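Local coordinates for glycosyl hydrolase, family 38 (Enterococcus faecalis, PDB 5KBP), which probably hydrolyses alpha-mannosidic linkages in carbohydrates, at residues P599-Y604 and M649-K654. Sequence-based numbering, arbitrary orientation.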
loop_
_atom_site.group_PDB
_atom_site.type_symbol
_atom_site.label_atom_id
_atom_site.label_comp_id
_atom_site.label_asym_id
_atom_site.label_seq_id
_atom_site.Cartn_x
_atom_site.Cartn_y
_atom_site.Cartn_z
ATOM N N PRO A 599 4.783 11.563 -43.528
ATOM C CA PRO A 599 3.490 11.730 -44.215
ATOM C C PRO A 599 2.287 11.337 -43.374
ATOM O O PRO A 599 1.161 11.713 -43.725
ATOM C CB PRO A 599 3.630 10.826 -45.447
ATOM C CG PRO A 599 5.093 10.767 -45.697
ATOM C CD PRO A 599 5.734 10.783 -44.340
ATOM N N VAL A 600 2.477 10.603 -42.279
ATOM C CA VAL A 600 1.363 10.119 -41.473
ATOM C C VAL A 600 1.354 10.677 -40.058
ATOM O O VAL A 600 0.325 10.561 -39.375
ATOM C CB VAL A 600 1.334 8.575 -41.422
ATOM C CG1 VAL A 600 1.241 7.997 -42.825
ATOM C CG2 VAL A 600 2.559 8.044 -40.696
ATOM N N LYS A 601 2.445 11.278 -39.586
ATOM C CA LYS A 601 2.506 11.723 -38.201
ATOM C C LYS A 601 3.603 12.767 -38.048
ATOM O O LYS A 601 4.696 12.612 -38.597
ATOM C CB LYS A 601 2.756 10.541 -37.256
ATOM C CG LYS A 601 2.863 10.915 -35.788
ATOM C CD LYS A 601 3.136 9.687 -34.936
ATOM C CE LYS A 601 3.294 10.052 -33.471
ATOM N NZ LYS A 601 3.543 8.847 -32.633
ATOM N N ALA A 602 3.297 13.823 -37.297
ATOM C CA ALA A 602 4.257 14.874 -36.998
ATOM C C ALA A 602 3.983 15.402 -35.598
ATOM O O ALA A 602 2.833 15.464 -35.157
ATOM C CB ALA A 602 4.190 16.014 -38.020
ATOM N N SER A 603 5.053 15.780 -34.900
ATOM C CA SER A 603 4.944 16.268 -33.533
ATOM C C SER A 603 5.918 17.416 -33.312
ATOM O O SER A 603 7.020 17.434 -33.866
ATOM C CB SER A 603 5.216 15.157 -32.508
ATOM O OG SER A 603 6.570 14.742 -32.556
ATOM N N TYR A 604 5.494 18.372 -32.487
ATOM C CA TYR A 604 6.304 19.518 -32.101
ATOM C C TYR A 604 6.483 19.541 -30.590
ATOM O O TYR A 604 5.572 19.172 -29.841
ATOM C CB TYR A 604 5.658 20.835 -32.549
ATOM C CG TYR A 604 5.955 21.231 -33.976
ATOM C CD1 TYR A 604 5.306 20.619 -35.038
ATOM C CD2 TYR A 604 6.875 22.233 -34.259
ATOM C CE1 TYR A 604 5.573 20.986 -36.342
ATOM C CE2 TYR A 604 7.146 22.606 -35.561
ATOM C CZ TYR A 604 6.491 21.978 -36.598
ATOM O OH TYR A 604 6.753 22.344 -37.896
ATOM N N MET A 649 4.048 18.429 -25.890
ATOM C CA MET A 649 4.230 17.754 -27.170
ATOM C C MET A 649 2.907 17.794 -27.927
ATOM O O MET A 649 1.940 17.134 -27.534
ATOM C CB MET A 649 4.703 16.316 -26.967
ATOM C CG MET A 649 6.120 16.189 -26.431
ATOM S SD MET A 649 7.376 16.688 -27.624
ATOM C CE MET A 649 7.147 15.454 -28.903
ATOM N N VAL A 650 2.865 18.569 -29.005
ATOM C CA VAL A 650 1.678 18.669 -29.846
ATOM C C VAL A 650 1.831 17.689 -31.001
ATOM O O VAL A 650 2.763 17.803 -31.804
ATOM C CB VAL A 650 1.474 20.102 -30.360
ATOM C CG1 VAL A 650 0.195 20.193 -31.181
ATOM C CG2 VAL A 650 1.441 21.082 -29.199
ATOM N N THR A 651 0.915 16.728 -31.091
ATOM C CA THR A 651 1.006 15.646 -32.062
ATOM C C THR A 651 -0.201 15.664 -32.990
ATOM O O THR A 651 -1.336 15.880 -32.550
ATOM C CB THR A 651 1.103 14.284 -31.361
ATOM O OG1 THR A 651 2.167 14.313 -30.401
ATOM C CG2 THR A 651 1.377 13.179 -32.374
ATOM N N MET A 652 0.055 15.438 -34.278
ATOM C CA MET A 652 -0.985 15.341 -35.292
ATOM C C MET A 652 -0.692 14.149 -36.190
ATOM O O MET A 652 0.457 13.925 -36.581
ATOM C CB MET A 652 -1.070 16.619 -36.141
ATOM C CG MET A 652 -1.860 16.450 -37.434
ATOM S SD MET A 652 -1.550 17.747 -38.647
ATOM C CE MET A 652 -2.236 19.153 -37.785
ATOM N N ILE A 653 -1.734 13.388 -36.516
ATOM C CA ILE A 653 -1.625 12.288 -37.461
ATOM C C ILE A 653 -2.425 12.635 -38.717
ATOM O O ILE A 653 -3.240 13.557 -38.732
ATOM C CB ILE A 653 -2.081 10.948 -36.852
ATOM C CG1 ILE A 653 -3.581 10.962 -36.560
ATOM C CG2 ILE A 653 -1.297 10.651 -35.584
ATOM C CD1 ILE A 653 -4.097 9.652 -36.002
ATOM N N LYS A 654 -2.181 11.869 -39.784
ATOM C CA LYS A 654 -2.742 12.210 -41.089
ATOM C C LYS A 654 -4.248 11.980 -41.139
ATOM O O LYS A 654 -4.990 12.819 -41.663
ATOM C CB LYS A 654 -2.046 11.400 -42.184
ATOM C CG LYS A 654 -2.692 11.522 -43.555
ATOM C CD LYS A 654 -2.014 10.617 -44.572
ATOM C CE LYS A 654 -2.714 10.686 -45.920
ATOM N NZ LYS A 654 -2.056 9.824 -46.938
#
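The flat peptide groups of Ala-602 and Met-652 join reciprocally, each N 2.9 Å from the other residue's O, and Tyr-604 and Val-650 repeat this hydrogen-bonded pairing. On one face of this antiparallel ladder lie Ala-602, Tyr-604, Val-650 and Met-652; on the other, Lys-601, Ser-603, Thr-651 and Ile-653. The Tyr-604 ring packs against Met-530 and Ile-539, its OH weakly hydrogen-bonded to Glu-529 N; flexible Met-652 packs on Met-530, Ile-535 and Val-537, and Ala-602 adds a small methyl to this buried face.

On the opposite face, Lys-601, fully extended with CG anti to the backbone N (chi1 179°), lays its CE 3.8 Å from Thr-651 CG2, so the aliphatic stem packs while the ammonium lies beyond it. Two bends, at chi2 and chi3, fold Met-649 back until its CE lies 3.8 Å from Ser-603 OG, which is hydrogen-bonded to Glu-596 OE1, so serine suits a place beside strand 591-597. At the ladder's end, Lys-654 N reaches Val-600 O from above the carbonyl plane (2.9 Å), a less straight bond at 140°.

Backbone bonding thus sets the register of neighbouring strands in an antiparallel sheet of the galactose mutarotase-like C-terminal domain, leaving side chains to divide a mainly apolar face from a mixed one.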